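Local coordinates for carbohydrate kinase, FGGY (Novosphingobium aromaticivorans, PDB 3H6E), which probably transfers phosphate to a carbohydrate, as FGGY-family kinases do, at residues V10-K15 against V73-G78; L149-Q154 against T169-H174; R336-T341 against F354-R359. All coordinates share one frame; numbering follows the deposited sequence.

In the fold
Contacts 1 and 2, in the N-terminal half of the chain, have centres about 11 Å apart and touch directly. In contact 2, W152 NE1 makes a probable hydrogen bond to L13 O of contact 1 at 3.0 Å, its ring meets that of H77, and A153 CB packs 3.4 Å from G76 N. Contact 3, in the C-terminal half, lies across the chain's centre, about 40 Å from each between centres; its nearest atoms are about 24 Å from contact 1 and about 19 Å from contact 2. FGGY kinases bind substrates in the cleft between two lobes, which contact 1 probably borders: its D12 touches V425 and weakly hydrogen-bonds S426, far along the chain.

Contact 1 of 3, residues V10-K15 against V73-G78; sequences VIDLGK and VPVGHG
The axes of the short strands 10-13 and 73-76 approach to 4.7 Å and run parallel, their directions 13° apart. Three backbone hydrogen bonds join them: I11 N to V73 O (3.3 Å), V75 N to I11 O (2.7 Å) and L13 N to V75 O (2.9 Å). On the face carrying V10, D12, V73 and V75, V10 CG1 meets V75 CG2 at 3.9 Å. V75 CG1, anti to its own N (chi1 176°), reaches to the carboxylate of D12, 3.5 Å from OD1. I11 lays CG1 beside P74 on the other face. K15 bends at chi2 and drapes CD over one face of the H77 imidazole, 3.9 Å from the ring centroid and 15° off the normal, a CH-pi contact. The edge of that ring touches L13 O, 3.4 Å from H77 CD2; the oxygen's hydrogen bond comes from W152 NE1, and H77 ND1 donates to G78 O. The K15 ammonium continues to a salt bridge with D95. Two adjacent central strands, with an Asp-Leu-Gly sequence where the first ends, are consistent with the actin-like ATPase fold, in whose relatives the turn after this strand faces the nucleotide phosphates.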
ATOM      1  N   VAL A  10       0.742  18.491   2.971  1.00 40.39           N
ATOM      2  CA  VAL A  10       0.308  17.105   3.029  1.00 39.94           C
ATOM      3  C   VAL A  10       0.598  16.505   4.400  1.00 40.20           C
ATOM      4  O   VAL A  10       1.725  16.573   4.890  1.00 40.11           O
ATOM      5  CB  VAL A  10       1.010  16.253   1.960  1.00 41.86           C
ATOM      6  CG1 VAL A  10       0.407  14.859   1.922  1.00 39.59           C
ATOM      7  CG2 VAL A  10       0.918  16.926   0.591  1.00 39.45           C
ATOM      8  N   ILE A  11      -0.423  15.925   5.021  1.00 39.52           N
ATOM      9  CA  ILE A  11      -0.244  15.213   6.280  1.00 39.69           C
ATOM     10  C   ILE A  11      -0.322  13.710   6.041  1.00 38.70           C
ATOM     11  O   ILE A  11      -1.379  13.183   5.699  1.00 35.75           O
ATOM     12  CB  ILE A  11      -1.282  15.638   7.331  1.00 36.89           C
ATOM     13  CG1 ILE A  11      -2.567  16.098   6.648  1.00 37.58           C
ATOM     14  CG2 ILE A  11      -0.739  16.762   8.187  1.00 40.79           C
ATOM     15  CD1 ILE A  11      -3.479  16.909   7.548  1.00 39.96           C
ATOM     16  N   ASP A  12       0.807  13.028   6.206  1.00 38.00           N
ATOM     17  CA  ASP A  12       0.881  11.596   5.946  1.00 38.44           C
ATOM     18  C   ASP A  12       1.079  10.821   7.236  1.00 38.88           C
ATOM     19  O   ASP A  12       2.207  10.539   7.639  1.00 39.95           O
ATOM     20  CB  ASP A  12       2.010  11.279   4.966  1.00 40.53           C
ATOM     21  CG  ASP A  12       1.939   9.861   4.439  1.00 38.75           C
ATOM     22  OD1 ASP A  12       1.318   9.009   5.107  1.00 37.57           O
ATOM     23  OD2 ASP A  12       2.500   9.599   3.355  1.00 41.92           O
ATOM     24  N   LEU A  13      -0.031  10.471   7.871  1.00 36.62           N
ATOM     25  CA  LEU A  13       0.003   9.772   9.142  1.00 38.11           C
ATOM     26  C   LEU A  13      -0.021   8.259   8.932  1.00 38.56           C
ATOM     27  O   LEU A  13      -1.030   7.592   9.166  1.00 33.33           O
ATOM     28  CB  LEU A  13      -1.160  10.254  10.004  1.00 39.53           C
ATOM     29  CG  LEU A  13      -1.130  11.787  10.020  1.00 39.16           C
ATOM     30  CD1 LEU A  13      -2.500  12.396  10.233  1.00 37.58           C
ATOM     31  CD2 LEU A  13      -0.130  12.307  11.044  1.00 37.30           C
ATOM     32  N   GLY A  14       1.111   7.730   8.479  1.00 38.06           N
ATOM     33  CA  GLY A  14       1.241   6.313   8.204  1.00 37.54           C
ATOM     34  C   GLY A  14       1.331   5.484   9.470  1.00 36.91           C
ATOM     35  O   GLY A  14       1.104   5.982  10.574  1.00 36.64           O
ATOM     36  N   LYS A  15       1.679   4.213   9.307  1.00 34.56           N
ATOM     37  CA  LYS A  15       1.682   3.290  10.432  1.00 37.64           C
ATOM     38  C   LYS A  15       2.934   3.411  11.297  1.00 38.13           C
ATOM     39  O   LYS A  15       2.849   3.368  12.523  1.00 39.71           O
ATOM     40  CB  LYS A  15       1.490   1.849   9.955  1.00 35.45           C
ATOM     41  CG  LYS A  15       1.121   0.884  11.070  1.00 34.77           C
ATOM     42  CD  LYS A  15       0.096   1.503  12.013  1.00 35.49           C
ATOM     43  CE  LYS A  15      -0.521   0.459  12.935  1.00 34.89           C
ATOM     44  NZ  LYS A  15       0.511  -0.339  13.655  1.00 35.73           N
ATOM     45  N   VAL A  73      -4.052  18.393   2.152  1.00 37.07           N
ATOM     46  CA  VAL A  73      -4.579  17.084   1.786  1.00 34.19           C
ATOM     47  C   VAL A  73      -4.040  15.985   2.700  1.00 34.91           C
ATOM     48  O   VAL A  73      -2.831  15.810   2.823  1.00 35.56           O
ATOM     49  CB  VAL A  73      -4.321  16.751   0.305  1.00 34.71           C
ATOM     50  CG1 VAL A  73      -3.017  17.371  -0.165  1.00 34.82           C
ATOM     51  CG2 VAL A  73      -4.345  15.238   0.085  1.00 34.48           C
ATOM     52  N   PRO A  74      -4.953  15.251   3.355  1.00 34.31           N
ATOM     53  CA  PRO A  74      -4.662  14.223   4.361  1.00 33.19           C
ATOM     54  C   PRO A  74      -4.353  12.870   3.739  1.00 31.67           C
ATOM     55  O   PRO A  74      -4.934  12.516   2.716  1.00 31.00           O
ATOM     56  CB  PRO A  74      -5.973  14.127   5.158  1.00 30.76           C
ATOM     57  CG  PRO A  74      -6.886  15.202   4.594  1.00 32.36           C
ATOM     58  CD  PRO A  74      -6.399  15.470   3.215  1.00 31.08           C
ATOM     59  N   VAL A  75      -3.445  12.126   4.364  1.00 33.24           N
ATOM     60  CA  VAL A  75      -3.083  10.786   3.917  1.00 30.98           C
ATOM     61  C   VAL A  75      -2.973   9.863   5.125  1.00 31.40           C
ATOM     62  O   VAL A  75      -2.322  10.200   6.115  1.00 33.71           O
ATOM     63  CB  VAL A  75      -1.738  10.781   3.171  1.00 32.38           C
ATOM     64  CG1 VAL A  75      -1.340   9.358   2.808  1.00 31.89           C
ATOM     65  CG2 VAL A  75      -1.812  11.653   1.930  1.00 32.51           C
ATOM     66  N   GLY A  76      -3.611   8.702   5.045  1.00 28.30           N
ATOM     67  CA  GLY A  76      -3.613   7.772   6.158  1.00 28.36           C
ATOM     68  C   GLY A  76      -3.347   6.337   5.755  1.00 28.28           C
ATOM     69  O   GLY A  76      -3.777   5.882   4.696  1.00 27.29           O
ATOM     70  N   HIS A  77      -2.619   5.624   6.603  1.00 27.89           N
ATOM     71  CA  HIS A  77      -2.442   4.198   6.418  1.00 29.96           C
ATOM     72  C   HIS A  77      -3.811   3.523   6.531  1.00 29.39           C
ATOM     73  O   HIS A  77      -4.751   4.088   7.099  1.00 27.44           O
ATOM     74  CB  HIS A  77      -1.482   3.642   7.469  1.00 30.50           C
ATOM     75  CG  HIS A  77      -2.077   3.549   8.840  1.00 31.09           C
ATOM     76  ND1 HIS A  77      -2.840   2.477   9.245  1.00 29.78           N
ATOM     77  CD2 HIS A  77      -2.020   4.392   9.898  1.00 32.26           C
ATOM     78  CE1 HIS A  77      -3.234   2.665  10.493  1.00 30.63           C
ATOM     79  NE2 HIS A  77      -2.749   3.819  10.912  1.00 31.64           N
ATOM     80  N   GLY A  78      -3.921   2.316   5.989  1.00 27.99           N
ATOM     81  CA  GLY A  78      -5.177   1.587   6.009  1.00 26.18           C
ATOM     82  C   GLY A  78      -5.392   0.776   7.272  1.00 25.71           C
ATOM     83  O   GLY A  78      -4.577   0.810   8.196  1.00 25.31           O
TER

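Contact 2 of 3, residues L149-Q154 against T169-H174; sequences LLPWAQ and TSLGCH
S170, which packs against P151, accepts the backbone N-H of C173 on its carbonyl O at 3.3 Å. This i+3 to i bond forms a turn where the chain leaves helix 168-171, and an inverse gamma turn centred on C173 then leads the chain away. Across the contact the meeting is by van der Waals packing. The beta carbons face each other, S170 CB standing 3.7 Å from P151 CB, with the alpha carbons of the two residues 6.4 Å apart. The hydroxyl of S170 lies beside its backbone N (chi1 -75°), which turns OG toward the start of helix 152-159: it passes 4.0 Å from P151 CB and 4.3 Å from A153 CB. L171 CD2 comes to 4.3 Å from P151 CG, a loose apolar contact. The pyrrolidine ring is thus met at two points, CB by the serine and CG by the leucine. Only 129 Å² is buried in total, so the joint is small, although every touching residue is buried. Neighbouring T169 has its OG1 held twice, by E167 and by the backbone N of H232, which ties the helix to strand 226-232. The arrangement is a strand-to-helix junction, 148-151 into 152-159, packed on a one-turn helix inside the N-terminal FGGY domain.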
ATOM      1  N   LEU A 149     -18.946   6.497  11.653  1.00 28.23           N
ATOM      2  CA  LEU A 149     -17.713   5.811  11.296  1.00 27.32           C
ATOM      3  C   LEU A 149     -17.013   6.534  10.157  1.00 26.62           C
ATOM      4  O   LEU A 149     -17.657   7.174   9.324  1.00 26.79           O
ATOM      5  CB  LEU A 149     -17.983   4.349  10.950  1.00 24.99           C
ATOM      6  CG  LEU A 149     -18.333   3.509  12.179  1.00 26.70           C
ATOM      7  CD1 LEU A 149     -18.652   2.071  11.801  1.00 24.12           C
ATOM      8  CD2 LEU A 149     -17.195   3.567  13.189  1.00 25.91           C
ATOM      9  N   LEU A 150     -15.691   6.420  10.122  1.00 26.39           N
ATOM     10  CA  LEU A 150     -14.891   7.305   9.301  1.00 27.05           C
ATOM     11  C   LEU A 150     -13.447   6.808   9.244  1.00 26.77           C
ATOM     12  O   LEU A 150     -12.793   6.659  10.278  1.00 25.82           O
ATOM     13  CB  LEU A 150     -14.963   8.708   9.907  1.00 27.99           C
ATOM     14  CG  LEU A 150     -14.437   9.922   9.152  1.00 29.91           C
ATOM     15  CD1 LEU A 150     -15.013  11.196   9.733  1.00 30.74           C
ATOM     16  CD2 LEU A 150     -12.954   9.941   9.256  1.00 29.59           C
ATOM     17  N   PRO A 151     -12.945   6.543   8.028  1.00 26.91           N
ATOM     18  CA  PRO A 151     -11.591   6.002   7.865  1.00 25.16           C
ATOM     19  C   PRO A 151     -10.525   6.887   8.509  1.00 25.55           C
ATOM     20  O   PRO A 151     -10.752   8.074   8.724  1.00 25.29           O
ATOM     21  CB  PRO A 151     -11.408   5.974   6.342  1.00 25.16           C
ATOM     22  CG  PRO A 151     -12.792   5.911   5.795  1.00 25.14           C
ATOM     23  CD  PRO A 151     -13.624   6.730   6.734  1.00 26.45           C
ATOM     24  N   TRP A 152      -9.371   6.296   8.803  1.00 25.78           N
ATOM     25  CA  TRP A 152      -8.267   6.976   9.476  1.00 25.35           C
ATOM     26  C   TRP A 152      -7.823   8.247   8.751  1.00 28.34           C
ATOM     27  O   TRP A 152      -7.692   9.308   9.361  1.00 29.05           O
ATOM     28  CB  TRP A 152      -7.104   5.994   9.624  1.00 26.64           C
ATOM     29  CG  TRP A 152      -5.835   6.545  10.213  1.00 29.02           C
ATOM     30  CD1 TRP A 152      -4.598   6.539   9.636  1.00 29.19           C
ATOM     31  CD2 TRP A 152      -5.670   7.147  11.505  1.00 29.66           C
ATOM     32  NE1 TRP A 152      -3.677   7.102  10.483  1.00 30.86           N
ATOM     33  CE2 TRP A 152      -4.309   7.485  11.636  1.00 31.22           C
ATOM     34  CE3 TRP A 152      -6.540   7.435  12.558  1.00 30.69           C
ATOM     35  CZ2 TRP A 152      -3.800   8.103  12.775  1.00 33.35           C
ATOM     36  CZ3 TRP A 152      -6.032   8.048  13.688  1.00 33.52           C
ATOM     37  CH2 TRP A 152      -4.676   8.375  13.787  1.00 32.78           C
ATOM     38  N   ALA A 153      -7.603   8.142   7.445  1.00 27.18           N
ATOM     39  CA  ALA A 153      -7.173   9.286   6.654  1.00 27.12           C
ATOM     40  C   ALA A 153      -8.175  10.438   6.742  1.00 28.91           C
ATOM     41  O   ALA A 153      -7.795  11.596   6.936  1.00 27.03           O
ATOM     42  CB  ALA A 153      -6.963   8.872   5.205  1.00 26.03           C
ATOM     43  N   GLN A 154      -9.456  10.112   6.594  1.00 27.87           N
ATOM     44  CA  GLN A 154     -10.512  11.119   6.623  1.00 28.32           C
ATOM     45  C   GLN A 154     -10.697  11.684   8.020  1.00 29.39           C
ATOM     46  O   GLN A 154     -11.235  12.779   8.187  1.00 29.56           O
ATOM     47  CB  GLN A 154     -11.834  10.542   6.109  1.00 26.47           C
ATOM     48  CG  GLN A 154     -11.889  10.393   4.605  1.00 26.44           C
ATOM     49  CD  GLN A 154     -10.739   9.565   4.071  1.00 26.52           C
ATOM     50  OE1 GLN A 154      -9.891  10.065   3.335  1.00 26.20           O
ATOM     51  NE2 GLN A 154     -10.692   8.294   4.461  1.00 25.38           N
ATOM     52  N   THR A 169     -10.844   4.594  -1.177  1.00 23.83           N
ATOM     53  CA  THR A 169      -9.607   3.804  -1.205  1.00 22.80           C
ATOM     54  C   THR A 169      -9.253   3.154   0.130  1.00 22.81           C
ATOM     55  O   THR A 169      -8.643   2.088   0.154  1.00 21.49           O
ATOM     56  CB  THR A 169      -8.392   4.618  -1.711  1.00 24.10           C
ATOM     57  OG1 THR A 169      -8.059   5.645  -0.766  1.00 23.37           O
ATOM     58  CG2 THR A 169      -8.689   5.241  -3.063  1.00 25.38           C
ATOM     59  N   SER A 170      -9.608   3.802   1.235  1.00 22.72           N
ATOM     60  CA  SER A 170      -9.400   3.201   2.545  1.00 22.37           C
ATOM     61  C   SER A 170     -10.374   2.044   2.743  1.00 22.51           C
ATOM     62  O   SER A 170     -10.027   1.031   3.341  1.00 23.27           O
ATOM     63  CB  SER A 170      -9.566   4.231   3.663  1.00 24.44           C
ATOM     64  OG  SER A 170      -8.445   5.093   3.750  1.00 24.63           O
ATOM     65  N   LEU A 171     -11.591   2.203   2.229  1.00 22.90           N
ATOM     66  CA  LEU A 171     -12.615   1.165   2.332  1.00 22.65           C
ATOM     67  C   LEU A 171     -12.256  -0.044   1.477  1.00 22.39           C
ATOM     68  O   LEU A 171     -12.630  -1.172   1.792  1.00 23.68           O
ATOM     69  CB  LEU A 171     -13.984   1.702   1.903  1.00 21.67           C
ATOM     70  CG  LEU A 171     -14.547   2.903   2.663  1.00 23.53           C
ATOM     71  CD1 LEU A 171     -15.762   3.475   1.941  1.00 21.91           C
ATOM     72  CD2 LEU A 171     -14.891   2.539   4.107  1.00 22.78           C
ATOM     73  N   GLY A 172     -11.535   0.194   0.389  1.00 22.03           N
ATOM     74  CA  GLY A 172     -11.155  -0.882  -0.508  1.00 23.47           C
ATOM     75  C   GLY A 172      -9.891  -1.608  -0.087  1.00 21.62           C
ATOM     76  O   GLY A 172      -9.420  -2.504  -0.784  1.00 22.51           O
ATOM     77  N   CYS A 173      -9.339  -1.221   1.059  1.00 21.28           N
ATOM     78  CA  CYS A 173      -8.099  -1.814   1.559  1.00 22.62           C
ATOM     79  C   CYS A 173      -8.383  -3.028   2.449  1.00 22.19           C
ATOM     80  O   CYS A 173      -8.225  -2.967   3.669  1.00 19.67           O
ATOM     81  CB  CYS A 173      -7.286  -0.763   2.324  1.00 23.61           C
ATOM     82  SG  CYS A 173      -5.644  -1.301   2.843  1.00 24.54           S
ATOM     83  N   HIS A 174      -8.803  -4.124   1.815  1.00 23.26           N
ATOM     84  CA  HIS A 174      -9.191  -5.359   2.503  1.00 21.33           C
ATOM     85  C   HIS A 174      -9.904  -5.136   3.844  1.00 21.42           C
ATOM     86  O   HIS A 174      -9.430  -5.566   4.893  1.00 22.28           O
ATOM     87  CB  HIS A 174      -7.992  -6.307   2.657  1.00 21.92           C
ATOM     88  CG  HIS A 174      -6.779  -5.669   3.263  1.00 22.23           C
ATOM     89  ND1 HIS A 174      -6.680  -5.394   4.610  1.00 22.57           N
ATOM     90  CD2 HIS A 174      -5.610  -5.269   2.710  1.00 20.93           C
ATOM     91  CE1 HIS A 174      -5.504  -4.847   4.860  1.00 21.62           C
ATOM     92  NE2 HIS A 174      -4.835  -4.758   3.725  1.00 21.48           N
TER

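Contact 3 of 3, residues R336-T341 against F354-R359; sequences RMILPT and FAWINR
I338 lays CG1 over one face of the W356 indole, 3.4 Å from the centroid of the six-membered ring and 17° off its normal, a close CH-pi contact. CD1 of the same isoleucine continues over the benzo part, near CH2 and CZ2. From the opposite face R359 brings its CD methylene over the rim, so the indole is sandwiched between two aliphatic groups. Replacing W356 by an alanine would probably leave I338 CG1 and the R359 methylene without the ring between them, opening a gap on that side of the ribbon. The other branch of I338, CG2, lies anti to the backbone N and points to the edge of the F354 ring, 3.6 Å from F354 CE1.

These residues belong to a two-stranded antiparallel ribbon in the C-terminal FGGY domain, strands 337-339 and 355-357, whose directions differ by 156° and which a long loop connects. M337 N donates to I357 O at 3.1 Å and L339 N to A355 O at 2.8 Å; the return bonds from I357 N and A355 N are weak. The I338 side of the ribbon rests on Y373 of helix 363-384. On its other face the selenomethionine M337 and I357 lie side by side, M337 CE to I357 CD1 3.7 Å, and L339 CD1 approaches the same I357 CD1 at 4.1 Å. Helix 457-468 packs here through Y460 and E467, and its W464 donates NE1 to I338 O.

Past the strand ends, R336 runs its extended chain across N358 at about a right angle, with R336 CG 3.1 Å from the backbone O of N358. That oxygen lies at the edge of the guanidinium, in its plane, though not hydrogen-bonded to it. The side-chain amide of N358, steeply turned from the guanidinium, donates ND2 to H334 O.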
ATOM      1  N   ARG A 336      21.550 -23.343 -11.471  1.00 50.95           N
ATOM      2  CA  ARG A 336      21.535 -23.057 -10.040  1.00 49.18           C
ATOM      3  C   ARG A 336      20.305 -22.228  -9.700  1.00 46.65           C
ATOM      4  O   ARG A 336      20.202 -21.073 -10.114  1.00 47.02           O
ATOM      5  CB  ARG A 336      22.792 -22.288  -9.627  1.00 46.44           C
ATOM      6  CG  ARG A 336      24.107 -22.938 -10.018  1.00 48.16           C
ATOM      7  CD  ARG A 336      25.253 -22.324  -9.220  1.00 48.74           C
ATOM      8  NE  ARG A 336      26.545 -22.494  -9.877  1.00 52.75           N
ATOM      9  CZ  ARG A 336      27.250 -23.619  -9.850  1.00 53.32           C
ATOM     10  NH1 ARG A 336      26.780 -24.676  -9.204  1.00 49.11           N
ATOM     11  NH2 ARG A 336      28.419 -23.687 -10.475  1.00 49.42           N
HETATM   12  N   MSE A 337      19.374 -22.801  -8.942  1.00 44.40           N
HETATM   13  CA  MSE A 337      18.128 -22.094  -8.663  1.00 45.10           C
HETATM   14  C   MSE A 337      17.439 -22.447  -7.337  1.00 41.55           C
HETATM   15  O   MSE A 337      17.849 -23.368  -6.627  1.00 39.23           O
HETATM   16  CB  MSE A 337      17.158 -22.293  -9.823  1.00 44.27           C
HETATM   17  CG  MSE A 337      16.648 -23.707  -9.942  1.00 45.77           C
HETATM   18 SE   MSE A 337      15.695 -23.975 -11.611  1.00 63.35          SE
HETATM   19  CE  MSE A 337      14.568 -25.461 -11.046  1.00 45.91           C
ATOM     20  N   ILE A 338      16.382 -21.694  -7.033  1.00 41.91           N
ATOM     21  CA  ILE A 338      15.646 -21.797  -5.773  1.00 36.31           C
ATOM     22  C   ILE A 338      14.174 -22.084  -6.030  1.00 34.60           C
ATOM     23  O   ILE A 338      13.544 -21.416  -6.845  1.00 35.87           O
ATOM     24  CB  ILE A 338      15.707 -20.467  -4.997  1.00 34.09           C
ATOM     25  CG1 ILE A 338      17.155 -20.020  -4.797  1.00 34.47           C
ATOM     26  CG2 ILE A 338      14.962 -20.579  -3.669  1.00 33.94           C
ATOM     27  CD1 ILE A 338      17.292 -18.551  -4.425  1.00 34.55           C
ATOM     28  N   LEU A 339      13.618 -23.062  -5.323  1.00 35.95           N
ATOM     29  CA  LEU A 339      12.198 -23.376  -5.448  1.00 34.41           C
ATOM     30  C   LEU A 339      11.385 -22.788  -4.290  1.00 35.40           C
ATOM     31  O   LEU A 339      11.821 -22.822  -3.141  1.00 35.79           O
ATOM     32  CB  LEU A 339      11.995 -24.888  -5.527  1.00 34.72           C
ATOM     33  CG  LEU A 339      12.868 -25.634  -6.538  1.00 36.29           C
ATOM     34  CD1 LEU A 339      12.434 -27.083  -6.640  1.00 39.12           C
ATOM     35  CD2 LEU A 339      12.821 -24.971  -7.903  1.00 38.31           C
ATOM     36  N   PRO A 340      10.202 -22.234  -4.600  1.00 35.49           N
ATOM     37  CA  PRO A 340       9.260 -21.670  -3.623  1.00 35.63           C
ATOM     38  C   PRO A 340       8.708 -22.757  -2.706  1.00 35.52           C
ATOM     39  O   PRO A 340       8.613 -23.902  -3.139  1.00 36.24           O
ATOM     40  CB  PRO A 340       8.128 -21.123  -4.501  1.00 34.44           C
ATOM     41  CG  PRO A 340       8.724 -20.967  -5.860  1.00 36.08           C
ATOM     42  CD  PRO A 340       9.720 -22.077  -5.982  1.00 36.31           C
ATOM     43  N   THR A 341       8.337 -22.410  -1.475  1.00 34.48           N
ATOM     44  CA  THR A 341       8.414 -21.042  -0.979  1.00 33.75           C
ATOM     45  C   THR A 341       9.169 -20.996   0.344  1.00 33.20           C
ATOM     46  O   THR A 341       9.289 -22.008   1.037  1.00 32.20           O
ATOM     47  CB  THR A 341       7.006 -20.454  -0.736  1.00 32.53           C
ATOM     48  OG1 THR A 341       7.118 -19.075  -0.363  1.00 31.14           O
ATOM     49  CG2 THR A 341       6.299 -21.211   0.374  1.00 30.93           C
ATOM     50  N   PHE A 354      10.159 -25.550  -0.423  1.00 35.30           N
ATOM     51  CA  PHE A 354      11.430 -24.892  -0.696  1.00 35.11           C
ATOM     52  C   PHE A 354      12.539 -25.901  -0.990  1.00 36.38           C
ATOM     53  O   PHE A 354      12.518 -27.024  -0.481  1.00 36.06           O
ATOM     54  CB  PHE A 354      11.826 -24.014   0.492  1.00 33.94           C
ATOM     55  CG  PHE A 354      13.261 -23.578   0.472  1.00 32.26           C
ATOM     56  CD1 PHE A 354      13.703 -22.647  -0.455  1.00 32.38           C
ATOM     57  CD2 PHE A 354      14.168 -24.093   1.385  1.00 30.98           C
ATOM     58  CE1 PHE A 354      15.025 -22.245  -0.479  1.00 32.84           C
ATOM     59  CE2 PHE A 354      15.491 -23.693   1.370  1.00 32.50           C
ATOM     60  CZ  PHE A 354      15.921 -22.766   0.434  1.00 33.52           C
ATOM     61  N   ALA A 355      13.506 -25.492  -1.809  1.00 34.42           N
ATOM     62  CA  ALA A 355      14.671 -26.319  -2.107  1.00 34.91           C
ATOM     63  C   ALA A 355      15.645 -25.622  -3.050  1.00 36.08           C
ATOM     64  O   ALA A 355      15.240 -24.875  -3.936  1.00 35.32           O
ATOM     65  CB  ALA A 355      14.240 -27.656  -2.695  1.00 36.62           C
ATOM     66  N   TRP A 356      16.934 -25.875  -2.849  1.00 37.34           N
ATOM     67  CA  TRP A 356      17.956 -25.418  -3.782  1.00 37.66           C
ATOM     68  C   TRP A 356      18.156 -26.459  -4.876  1.00 40.44           C
ATOM     69  O   TRP A 356      17.694 -27.597  -4.764  1.00 41.65           O
ATOM     70  CB  TRP A 356      19.287 -25.198  -3.063  1.00 39.85           C
ATOM     71  CG  TRP A 356      19.505 -23.811  -2.547  1.00 38.49           C
ATOM     72  CD1 TRP A 356      19.448 -23.402  -1.248  1.00 37.48           C
ATOM     73  CD2 TRP A 356      19.834 -22.653  -3.320  1.00 38.43           C
ATOM     74  NE1 TRP A 356      19.718 -22.059  -1.164  1.00 38.03           N
ATOM     75  CE2 TRP A 356      19.957 -21.576  -2.423  1.00 38.70           C
ATOM     76  CE3 TRP A 356      20.034 -22.423  -4.682  1.00 38.97           C
ATOM     77  CZ2 TRP A 356      20.270 -20.287  -2.847  1.00 38.11           C
ATOM     78  CZ3 TRP A 356      20.345 -21.145  -5.099  1.00 38.27           C
ATOM     79  CH2 TRP A 356      20.460 -20.092  -4.186  1.00 36.75           C
ATOM     80  N   ILE A 357      18.852 -26.064  -5.933  1.00 40.72           N
ATOM     81  CA  ILE A 357      19.268 -26.993  -6.973  1.00 42.50           C
ATOM     82  C   ILE A 357      20.597 -26.512  -7.528  1.00 44.44           C
ATOM     83  O   ILE A 357      20.689 -25.422  -8.096  1.00 45.88           O
ATOM     84  CB  ILE A 357      18.234 -27.100  -8.095  1.00 43.25           C
ATOM     85  CG1 ILE A 357      17.035 -27.927  -7.625  1.00 41.80           C
ATOM     86  CG2 ILE A 357      18.855 -27.733  -9.325  1.00 44.25           C
ATOM     87  CD1 ILE A 357      15.891 -27.958  -8.609  1.00 45.33           C
ATOM     88  N   ASN A 358      21.631 -27.324  -7.350  1.00 45.22           N
ATOM     89  CA  ASN A 358      22.985 -26.879  -7.634  1.00 46.92           C
ATOM     90  C   ASN A 358      23.223 -25.573  -6.886  1.00 46.97           C
ATOM     91  O   ASN A 358      23.437 -24.518  -7.488  1.00 46.63           O
ATOM     92  CB  ASN A 358      23.196 -26.699  -9.137  1.00 47.52           C
ATOM     93  CG  ASN A 358      22.794 -27.929  -9.930  1.00 48.42           C
ATOM     94  OD1 ASN A 358      22.628 -29.016  -9.375  1.00 48.62           O
ATOM     95  ND2 ASN A 358      22.634 -27.763 -11.237  1.00 50.12           N
ATOM     96  N   ARG A 359      23.152 -25.655  -5.563  1.00 45.80           N
ATOM     97  CA  ARG A 359      23.363 -24.495  -4.712  1.00 45.38           C
ATOM     98  C   ARG A 359      24.757 -23.927  -4.924  1.00 42.85           C
ATOM     99  O   ARG A 359      25.747 -24.647  -4.824  1.00 43.57           O
ATOM    100  CB  ARG A 359      23.135 -24.872  -3.244  1.00 44.98           C
ATOM    101  CG  ARG A 359      23.867 -24.010  -2.227  1.00 44.47           C
ATOM    102  CD  ARG A 359      22.956 -23.691  -1.052  1.00 45.33           C
ATOM    103  NE  ARG A 359      23.643 -23.719   0.236  1.00 50.45           N
ATOM    104  CZ  ARG A 359      23.259 -24.470   1.264  1.00 55.04           C
ATOM    105  NH1 ARG A 359      22.189 -25.249   1.156  1.00 51.72           N
ATOM    106  NH2 ARG A 359      23.935 -24.437   2.406  1.00 53.47           N
TER